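Local structure of CaaX farnesyltransferase alpha subunit Ram2 (Aspergillus fumigatus, 4L9P) at residues Leu206-Arg211 against Asp239-Glu244; Gly231-Val236 against Leu269-Arg274; Gln184-Leu189 against Asn201-Leu206. The protein probably forms, with a beta subunit, the enzyme that transfers farnesyl groups to CAAX proteins, and may also serve in geranylgeranyl transfer to such proteins. The protein carries 1 engineered substitution. All coordinates share one frame; numbering follows the deposited sequence.

Contact 1. Residues Leu206-Arg211 against Asp239-Glu244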
loop_
_atom_site.group_PDB
_atom_site.type_symbol
_atom_site.label_atom_id
_atom_site.label_comp_id
_atom_site.label_asym_id
_atom_site.label_seq_id
_atom_site.Cartn_x
_atom_site.Cartn_y
_atom_site.Cartn_z
ATOM N N LEU A 206 -12.022 -7.796 -17.420
ATOM C CA LEU A 206 -12.343 -8.317 -18.772
ATOM C C LEU A 206 -13.812 -8.131 -19.035
ATOM O O LEU A 206 -14.190 -7.823 -20.177
ATOM C CB LEU A 206 -12.036 -9.820 -18.825
ATOM C CG LEU A 206 -10.555 -10.190 -18.714
ATOM C CD1 LEU A 206 -10.398 -11.714 -18.684
ATOM C CD2 LEU A 206 -9.702 -9.572 -19.847
ATOM N N ARG A 207 -14.662 -8.365 -18.041
ATOM C CA ARG A 207 -16.109 -8.383 -18.291
ATOM C C ARG A 207 -16.804 -7.036 -18.120
ATOM O O ARG A 207 -17.759 -6.736 -18.869
ATOM C CB ARG A 207 -16.784 -9.423 -17.406
ATOM C CG ARG A 207 -16.346 -10.883 -17.718
ATOM C CD ARG A 207 -16.906 -11.297 -19.044
ATOM N NE ARG A 207 -16.926 -12.741 -19.216
ATOM C CZ ARG A 207 -16.438 -13.347 -20.299
ATOM N NH1 ARG A 207 -15.777 -12.621 -21.224
ATOM N NH2 ARG A 207 -16.553 -14.666 -20.412
ATOM N N PHE A 208 -16.333 -6.244 -17.156
ATOM C CA PHE A 208 -17.064 -5.067 -16.698
ATOM C C PHE A 208 -16.199 -3.859 -16.665
ATOM O O PHE A 208 -16.711 -2.777 -16.400
ATOM C CB PHE A 208 -17.739 -5.346 -15.330
ATOM C CG PHE A 208 -18.753 -6.421 -15.422
ATOM C CD1 PHE A 208 -19.931 -6.167 -16.090
ATOM C CD2 PHE A 208 -18.480 -7.712 -14.967
ATOM C CE1 PHE A 208 -20.871 -7.160 -16.254
ATOM C CE2 PHE A 208 -19.434 -8.716 -15.086
ATOM C CZ PHE A 208 -20.630 -8.428 -15.765
ATOM N N GLY A 209 -14.904 -3.991 -16.941
ATOM C CA GLY A 209 -14.055 -2.804 -16.886
ATOM C C GLY A 209 -14.263 -1.827 -18.028
ATOM O O GLY A 209 -14.630 -2.229 -19.131
ATOM N N PRO A 210 -14.060 -0.525 -17.793
ATOM C CA PRO A 210 -14.294 0.442 -18.889
ATOM C C PRO A 210 -13.306 0.258 -20.036
ATOM O O PRO A 210 -12.131 -0.011 -19.813
ATOM C CB PRO A 210 -14.094 1.813 -18.217
ATOM C CG PRO A 210 -13.848 1.539 -16.757
ATOM C CD PRO A 210 -13.776 0.078 -16.487
ATOM N N ARG A 211 -13.763 0.471 -21.251
ATOM C CA ARG A 211 -12.933 0.221 -22.407
ATOM C C ARG A 211 -12.764 1.450 -23.297
ATOM O O ARG A 211 -12.077 1.364 -24.311
ATOM C CB ARG A 211 -13.561 -0.910 -23.254
ATOM C CG ARG A 211 -13.807 -2.242 -22.525
ATOM C CD ARG A 211 -14.403 -3.255 -23.514
ATOM N NE ARG A 211 -14.788 -4.515 -22.852
ATOM C CZ ARG A 211 -15.148 -5.602 -23.532
ATOM N NH1 ARG A 211 -15.176 -5.558 -24.894
ATOM N NH2 ARG A 211 -15.469 -6.724 -22.873
ATOM N N ASP A 239 -27.716 -10.453 -20.639
ATOM C CA ASP A 239 -27.409 -11.882 -20.728
ATOM C C ASP A 239 -26.017 -12.180 -20.221
ATOM O O ASP A 239 -25.784 -13.223 -19.605
ATOM C CB ASP A 239 -27.513 -12.412 -22.161
ATOM C CG ASP A 239 -28.903 -12.348 -22.702
ATOM O OD1 ASP A 239 -29.896 -12.591 -21.975
ATOM O OD2 ASP A 239 -28.992 -12.046 -23.894
ATOM N N LEU A 240 -25.087 -11.262 -20.485
ATOM C CA LEU A 240 -23.741 -11.341 -19.901
ATOM C C LEU A 240 -23.815 -11.255 -18.371
ATOM O O LEU A 240 -23.173 -12.029 -17.652
ATOM C CB LEU A 240 -22.895 -10.182 -20.401
ATOM C CG LEU A 240 -21.476 -10.155 -19.796
ATOM C CD1 LEU A 240 -20.764 -11.485 -20.121
ATOM C CD2 LEU A 240 -20.678 -8.984 -20.416
ATOM N N VAL A 241 -24.592 -10.296 -17.863
ATOM C CA VAL A 241 -24.740 -10.214 -16.428
ATOM C C VAL A 241 -25.284 -11.544 -15.873
ATOM O O VAL A 241 -24.715 -12.091 -14.884
ATOM C CB VAL A 241 -25.614 -9.012 -16.031
ATOM C CG1 VAL A 241 -25.978 -9.071 -14.545
ATOM C CG2 VAL A 241 -24.865 -7.689 -16.360
ATOM N N ASP A 242 -26.360 -12.076 -16.477
ATOM C CA ASP A 242 -26.875 -13.352 -15.976
ATOM C C ASP A 242 -25.829 -14.476 -16.001
ATOM O O ASP A 242 -25.720 -15.252 -15.053
ATOM C CB ASP A 242 -28.052 -13.856 -16.846
ATOM C CG ASP A 242 -29.288 -12.992 -16.752
ATOM O OD1 ASP A 242 -29.383 -12.157 -15.822
ATOM O OD2 ASP A 242 -30.188 -13.191 -17.637
ATOM N N SER A 243 -25.060 -14.565 -17.094
ATOM C CA SER A 243 -24.029 -15.575 -17.237
ATOM C C SER A 243 -22.950 -15.429 -16.145
ATOM O O SER A 243 -22.499 -16.407 -15.536
ATOM C CB SER A 243 -23.382 -15.417 -18.634
ATOM O OG SER A 243 -22.278 -16.291 -18.804
ATOM N N GLU A 244 -22.541 -14.204 -15.871
ATOM C CA GLU A 244 -21.493 -13.994 -14.862
ATOM C C GLU A 244 -21.982 -14.275 -13.453
ATOM O O GLU A 244 -21.233 -14.763 -12.612
ATOM C CB GLU A 244 -20.995 -12.550 -14.976
ATOM C CG GLU A 244 -20.132 -12.375 -16.225
ATOM C CD GLU A 244 -18.864 -13.207 -16.173
ATOM O OE1 GLU A 244 -18.156 -13.135 -15.140
ATOM O OE2 GLU A 244 -18.550 -13.911 -17.176
#
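Glu244 meets both Phe208 and Arg207, and its side chain is a compact example of one residue serving apolar packing and a salt bridge at once. Glu244 CB begins beside the aromatic ring, 4.1 Å from Phe208 CE2. Glu244 CG draws slightly closer, 3.9 Å from Phe208 CE2, as the two side chains run alongside each other in opposite senses. Beyond CG the chain bends (chi2 -64°) and the carboxylate turns from the ring to Arg207; Glu244 CD lies 3.8 Å from Arg207 CG. At the tip the two oxygens part company. OE1 is held by the Tyr264 hydroxyl of helix 259-272 and by Arg203, whereas Glu244 OE2 receives Arg207 NE at 2.9 Å in a salt bridge with an N-H...O angle of 160°. The oxygen lies in the guanidinium plane; the two flat groups stand nearly perpendicular, and the donor reaches OE2 from above the carboxylate, 61° out of its plane.

Leucine and valine methyls fill in around this core. Leu240 CD1 rests 4.0 Å from Arg207 CD, while its other methyl, CD2, faces the backbone O of Arg207. On the Phe208 ring, CE1 has Val241 CG2 at 4.0 Å, and Tyr264 and Val268 of helix 259-272 also pack on the ring.

The end of helix 197-208 is thus joined to the first turns of helix 238-254 by a buried carboxylate shared among two arginines and a tyrosine. Such surroundings would be expected to favour its ionised form and to fix the rotation of the group.

Contact 2. Residues Gly231-Val236 against Leu269-Arg274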
loop_
_atom_site.group_PDB
_atom_site.type_symbol
_atom_site.label_atom_id
_atom_site.label_comp_id
_atom_site.label_asym_id
_atom_site.label_seq_id
_atom_site.Cartn_x
_atom_site.Cartn_y
_atom_site.Cartn_z
ATOM N N GLY A 231 -19.181 2.441 -10.612
ATOM C CA GLY A 231 -19.270 1.106 -11.157
ATOM C C GLY A 231 -20.451 0.927 -12.112
ATOM O O GLY A 231 -20.408 0.018 -12.938
ATOM N N ARG A 232 -21.507 1.741 -11.994
ATOM C CA ARG A 232 -22.682 1.582 -12.870
ATOM C C ARG A 232 -22.351 1.678 -14.345
ATOM O O ARG A 232 -21.732 2.648 -14.792
ATOM C CB ARG A 232 -23.687 2.690 -12.559
ATOM C CG ARG A 232 -24.299 2.548 -11.233
ATOM C CD ARG A 232 -25.630 1.919 -11.431
ATOM N NE ARG A 232 -25.738 0.725 -10.628
ATOM C CZ ARG A 232 -26.031 0.718 -9.334
ATOM N NH1 ARG A 232 -26.255 1.858 -8.664
ATOM N NH2 ARG A 232 -26.112 -0.447 -8.722
ATOM N N LEU A 233 -22.747 0.653 -15.100
ATOM C CA LEU A 233 -22.518 0.627 -16.549
ATOM C C LEU A 233 -23.504 1.568 -17.231
ATOM O O LEU A 233 -24.667 1.617 -16.840
ATOM C CB LEU A 233 -22.809 -0.772 -17.121
ATOM C CG LEU A 233 -21.910 -1.901 -16.608
ATOM C CD1 LEU A 233 -22.469 -3.309 -16.853
ATOM C CD2 LEU A 233 -20.553 -1.829 -17.274
ATOM N N PRO A 234 -23.053 2.288 -18.268
ATOM C CA PRO A 234 -23.944 3.124 -19.072
ATOM C C PRO A 234 -24.970 2.269 -19.822
ATOM O O PRO A 234 -26.109 2.703 -20.045
ATOM C CB PRO A 234 -23.005 3.762 -20.115
ATOM C CG PRO A 234 -21.644 3.427 -19.756
ATOM C CD PRO A 234 -21.637 2.421 -18.656
ATOM N N VAL A 235 -24.560 1.082 -20.249
ATOM C CA VAL A 235 -25.438 0.208 -21.033
ATOM C C VAL A 235 -25.139 -1.179 -20.508
ATOM O O VAL A 235 -23.979 -1.544 -20.385
ATOM C CB VAL A 235 -25.128 0.200 -22.535
ATOM C CG1 VAL A 235 -26.077 -0.754 -23.246
ATOM C CG2 VAL A 235 -25.315 1.585 -23.141
ATOM N N VAL A 236 -26.179 -1.921 -20.154
ATOM C CA VAL A 236 -26.008 -3.229 -19.510
ATOM C C VAL A 236 -26.347 -4.326 -20.519
ATOM O O VAL A 236 -27.418 -4.311 -21.114
ATOM C CB VAL A 236 -26.935 -3.392 -18.297
ATOM C CG1 VAL A 236 -26.713 -4.748 -17.608
ATOM C CG2 VAL A 236 -26.712 -2.271 -17.286
ATOM N N LEU A 269 -23.526 -7.014 -9.677
ATOM C CA LEU A 269 -24.879 -6.437 -9.438
ATOM C C LEU A 269 -24.811 -4.913 -9.428
ATOM O O LEU A 269 -25.674 -4.250 -9.988
ATOM C CB LEU A 269 -25.517 -7.001 -8.165
ATOM C CG LEU A 269 -25.816 -8.506 -8.264
ATOM C CD1 LEU A 269 -26.106 -9.104 -6.868
ATOM C CD2 LEU A 269 -27.023 -8.752 -9.157
ATOM N N GLN A 270 -23.786 -4.345 -8.786
ATOM C CA GLN A 270 -23.630 -2.873 -8.840
ATOM C C GLN A 270 -23.462 -2.370 -10.272
ATOM O O GLN A 270 -24.077 -1.365 -10.672
ATOM C CB GLN A 270 -22.414 -2.453 -8.009
ATOM C CG GLN A 270 -21.987 -0.965 -8.149
ATOM C CD GLN A 270 -22.919 0.008 -7.413
ATOM O OE1 GLN A 270 -23.971 -0.377 -6.854
ATOM N NE2 GLN A 270 -22.541 1.287 -7.430
ATOM N N ALA A 271 -22.613 -3.044 -11.041
ATOM C CA ALA A 271 -22.410 -2.613 -12.435
ATOM C C ALA A 271 -23.717 -2.642 -13.211
ATOM O O ALA A 271 -24.023 -1.707 -14.027
ATOM C CB ALA A 271 -21.363 -3.540 -13.108
ATOM N N ALA A 272 -24.495 -3.695 -12.985
ATOM C CA ALA A 272 -25.738 -3.901 -13.737
ATOM C C ALA A 272 -26.934 -3.068 -13.214
ATOM O O ALA A 272 -28.002 -3.028 -13.858
ATOM C CB ALA A 272 -26.100 -5.381 -13.721
ATOM N N GLY A 273 -26.796 -2.439 -12.030
ATOM C CA GLY A 273 -27.947 -1.715 -11.495
ATOM C C GLY A 273 -29.009 -2.640 -10.940
ATOM O O GLY A 273 -30.209 -2.303 -10.900
ATOM N N ARG A 274 -28.566 -3.807 -10.507
ATOM C CA ARG A 274 -29.472 -4.794 -9.962
ATOM C C ARG A 274 -29.306 -4.906 -8.444
ATOM O O ARG A 274 -28.210 -4.713 -7.893
ATOM C CB ARG A 274 -29.218 -6.145 -10.585
ATOM C CG ARG A 274 -29.558 -6.235 -12.042
ATOM C CD ARG A 274 -29.360 -7.690 -12.460
ATOM N NE ARG A 274 -29.415 -7.881 -13.892
ATOM C CZ ARG A 274 -29.366 -9.077 -14.473
ATOM N NH1 ARG A 274 -29.321 -10.192 -13.748
ATOM N NH2 ARG A 274 -29.374 -9.153 -15.783
HETATM O O HOH W 1 -26.072 0.230 -14.809
#
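The backbone of Gly231-Val236, without regular structure, runs over the last turn of helix 259-272 and comes nearest where the CA atoms of Arg232 and Ala271 are 4.2 Å apart. Leu233 N donates to Ala271 O at 2.9 Å, nearly straight (173°). A water donates to the same Ala271 O and to Leu233 O, tying the two segments a second time. Just before this bond, Gly231 O takes a CA-H...O contact from Ala271 CA at 3.3 Å.

The CB of Arg232 points away from the helix, but bends at chi2 and chi3 fold the side chain back across Gln270. Arg232 NE makes a weak hydrogen bond (124° at the hydrogen) to Gln270 O at 2.7 Å, and the Gln270 amide carbon CD lies over one face of the Arg232 guanidinium, 3.4 Å above its plane and toward the rim. The stronger partners lie nearby in the loop: Glu229 for Arg232 NH1, and the carbonyls of Lys230 and Ser228 for Gln270 NE2. Small apolar contacts complete the seam, with Leu233 CG 3.9 Å from Ala271 CB and Val236 CG1 4.0 Å from Ala272 CB.

Gly273, at positive phi, closes the helix in a Schellman motif, and the loop lies across this C-terminal end, within the helical array of a prenyltransferase alpha subunit.

Contact 3. Residues Gln184-Leu189 against Asn201-Leu206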
loop_
_atom_site.group_PDB
_atom_site.type_symbol
_atom_site.label_atom_id
_atom_site.label_comp_id
_atom_site.label_asym_id
_atom_site.label_seq_id
_atom_site.Cartn_x
_atom_site.Cartn_y
_atom_site.Cartn_z
ATOM N N GLN A 184 -9.782 -17.638 -20.664
ATOM C CA GLN A 184 -9.359 -19.011 -20.430
ATOM C C GLN A 184 -8.257 -19.067 -19.385
ATOM O O GLN A 184 -8.262 -19.991 -18.522
ATOM C CB GLN A 184 -8.826 -19.608 -21.742
ATOM C CG GLN A 184 -8.173 -20.979 -21.588
ATOM C CD GLN A 184 -7.653 -21.468 -22.934
ATOM O OE1 GLN A 184 -8.332 -21.306 -23.981
ATOM N NE2 GLN A 184 -6.419 -21.978 -22.933
ATOM N N ASP A 185 -7.318 -18.112 -19.401
ATOM C CA ASP A 185 -6.232 -18.159 -18.400
ATOM C C ASP A 185 -6.777 -17.833 -16.999
ATOM O O ASP A 185 -6.372 -18.485 -16.036
ATOM C CB ASP A 185 -5.104 -17.193 -18.810
ATOM C CG ASP A 185 -4.311 -17.696 -20.004
ATOM O OD1 ASP A 185 -4.577 -18.829 -20.523
ATOM O OD2 ASP A 185 -3.417 -16.949 -20.431
ATOM N N VAL A 186 -7.723 -16.889 -16.912
ATOM C CA VAL A 186 -8.366 -16.658 -15.608
ATOM C C VAL A 186 -9.074 -17.927 -15.139
ATOM O O VAL A 186 -8.921 -18.312 -13.972
ATOM C CB VAL A 186 -9.391 -15.498 -15.774
ATOM C CG1 VAL A 186 -10.505 -15.557 -14.697
ATOM C CG2 VAL A 186 -8.705 -14.171 -15.774
ATOM N N GLU A 187 -9.794 -18.617 -16.034
ATOM C CA GLU A 187 -10.506 -19.827 -15.634
ATOM C C GLU A 187 -9.560 -20.963 -15.251
ATOM O O GLU A 187 -9.864 -21.747 -14.344
ATOM C CB GLU A 187 -11.565 -20.228 -16.709
ATOM C CG GLU A 187 -12.685 -19.134 -16.629
ATOM C CD GLU A 187 -13.843 -19.342 -17.504
ATOM O OE1 GLU A 187 -13.745 -20.225 -18.395
ATOM O OE2 GLU A 187 -14.823 -18.586 -17.330
ATOM N N ALA A 188 -8.411 -21.074 -15.917
ATOM C CA ALA A 188 -7.455 -22.097 -15.513
ATOM C C ALA A 188 -6.926 -21.799 -14.118
ATOM O O ALA A 188 -6.720 -22.715 -13.309
ATOM C CB ALA A 188 -6.305 -22.164 -16.505
ATOM N N LEU A 189 -6.641 -20.516 -13.823
ATOM C CA LEU A 189 -6.124 -20.138 -12.495
ATOM C C LEU A 189 -7.226 -20.376 -11.468
ATOM O O LEU A 189 -6.887 -20.818 -10.334
ATOM C CB LEU A 189 -5.660 -18.690 -12.530
ATOM C CG LEU A 189 -4.321 -18.588 -13.326
ATOM C CD1 LEU A 189 -4.128 -17.159 -13.831
ATOM C CD2 LEU A 189 -3.138 -19.048 -12.453
ATOM N N ASN A 201 -10.182 -10.450 -9.846
ATOM C CA ASN A 201 -10.072 -9.042 -10.168
ATOM C C ASN A 201 -9.867 -8.821 -11.667
ATOM O O ASN A 201 -10.436 -7.896 -12.253
ATOM C CB ASN A 201 -8.951 -8.414 -9.291
ATOM C CG ASN A 201 -8.774 -6.944 -9.605
ATOM O OD1 ASN A 201 -9.602 -6.123 -9.182
ATOM N ND2 ASN A 201 -7.794 -6.601 -10.460
ATOM N N HIS A 202 -9.009 -9.666 -12.256
ATOM C CA HIS A 202 -8.771 -9.541 -13.718
ATOM C C HIS A 202 -10.044 -9.918 -14.444
ATOM O O HIS A 202 -10.382 -9.287 -15.474
ATOM C CB HIS A 202 -7.627 -10.469 -14.100
ATOM C CG HIS A 202 -7.096 -10.204 -15.488
ATOM N ND1 HIS A 202 -6.316 -9.099 -15.756
ATOM C CD2 HIS A 202 -7.193 -10.906 -16.651
ATOM C CE1 HIS A 202 -5.975 -9.115 -17.028
ATOM N NE2 HIS A 202 -6.516 -10.187 -17.592
ATOM N N ARG A 203 -10.816 -10.883 -13.942
ATOM C CA ARG A 203 -12.103 -11.258 -14.595
ATOM C C ARG A 203 -13.031 -10.040 -14.633
ATOM O O ARG A 203 -13.698 -9.797 -15.647
ATOM C CB ARG A 203 -12.800 -12.394 -13.828
ATOM C CG ARG A 203 -13.988 -12.960 -14.662
ATOM C CD ARG A 203 -14.736 -14.077 -13.837
ATOM N NE ARG A 203 -15.763 -14.588 -14.727
ATOM C CZ ARG A 203 -15.644 -15.654 -15.509
ATOM N NH1 ARG A 203 -14.564 -16.464 -15.433
ATOM N NH2 ARG A 203 -16.624 -15.910 -16.379
ATOM N N TYR A 204 -13.084 -9.304 -13.523
ATOM C CA TYR A 204 -13.952 -8.128 -13.507
ATOM C C TYR A 204 -13.503 -7.114 -14.601
ATOM O O TYR A 204 -14.327 -6.551 -15.340
ATOM C CB TYR A 204 -13.933 -7.449 -12.119
ATOM C CG TYR A 204 -14.891 -6.266 -12.119
ATOM C CD1 TYR A 204 -14.483 -4.976 -12.541
ATOM C CD2 TYR A 204 -16.216 -6.419 -11.657
ATOM C CE1 TYR A 204 -15.375 -3.894 -12.555
ATOM C CE2 TYR A 204 -17.108 -5.341 -11.644
ATOM C CZ TYR A 204 -16.684 -4.089 -12.132
ATOM O OH TYR A 204 -17.571 -3.021 -12.159
ATOM N N MET A 205 -12.212 -6.890 -14.735
ATOM C CA MET A 205 -11.755 -5.997 -15.783
ATOM C C MET A 205 -12.190 -6.494 -17.170
ATOM O O MET A 205 -12.697 -5.710 -18.014
ATOM C CB MET A 205 -10.264 -5.931 -15.749
ATOM C CG MET A 205 -9.717 -4.914 -16.744
ATOM S SD MET A 205 -8.687 -5.683 -17.959
ATOM C CE MET A 205 -8.363 -7.260 -17.453
ATOM N N LEU A 206 -12.022 -7.796 -17.420
ATOM C CA LEU A 206 -12.343 -8.317 -18.772
ATOM C C LEU A 206 -13.812 -8.131 -19.035
ATOM O O LEU A 206 -14.190 -7.823 -20.177
ATOM C CB LEU A 206 -12.036 -9.820 -18.825
ATOM C CG LEU A 206 -10.555 -10.190 -18.714
ATOM C CD1 LEU A 206 -10.398 -11.714 -18.684
ATOM C CD2 LEU A 206 -9.702 -9.572 -19.847
#
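Val186 and Arg203 face each other where helices 180-192 and 197-208 pack antiparallel, the axes of the two short segments 10.0 Å apart at closest and crossing at -155°. Apolar packing centres on Val186, whose two methyls diverge to serve different neighbours. Val186 CG1, anti to the backbone N, lies 4.0 Å from Arg203 CB. Val186 CG2 turns the other way, touching the edge of the imidazole, 3.7 Å from His202 CD2 and near the ring plane, and meeting Leu206 CD1 at 4.2 Å. The methyl CE of Met205 lies over one face of the same imidazole, and Glu182 takes a hydrogen bond from His202 NE2, so the ring is constrained in more than one direction.

Ionic contact is made at the margin of this cluster. Arg203 extends straight from CG to NE, and at its end chi4 (95°) swings the guanidinium round to Glu187. Arg203 NH1 gives Glu187 OE2 a salt-bridge hydrogen bond of 2.9 Å in the guanidinium plane, using the anti lone pair of that oxygen, and Arg203 NH2 adds a weak one of 3.4 Å to the same atom. Carboxylate and guanidinium are almost coplanar, 8° apart, yet a single oxygen takes both bonds.

The arginine has further partners: NE binds Glu244 of helix 238-254, and Tyr247 contributes a cation-pi contact. Both segments lie in a sequence range assigned to a prenyltransferase alpha subunit repeat, of the TPR clan. Arg203 is a buried cation between two carboxylates, an environment that would probably stabilise its charge, while Val186 supplies the apolar packing alongside.

Helix 197-208 is common to contacts 1 and 3, whose centres lie about 12 Å apart, and Leu206 belongs to both. Their polar parts join directly: Glu244 OE1 of contact 1 meets Arg203 NE of contact 3 at 2.8 Å, making a chain of charges across three helices. Contact 2, its centre about 9 Å from that of contact 1, continues the packing: Val241 CG2 touches Val236 CG1 at 3.7 Å, and Asp242 OD1 forms a salt bridge of 2.9 Å with Arg274 NH1. Contacts 2 and 3, whose centres are about 19 Å apart, meet lightly through Tyr204. Contact 3 also faces the partner chain: Tyr204 stacks on Tyr298 of the beta subunit and Asn201 ND2 hydrogen-bonds Gly307 O of the same neighbouring chain.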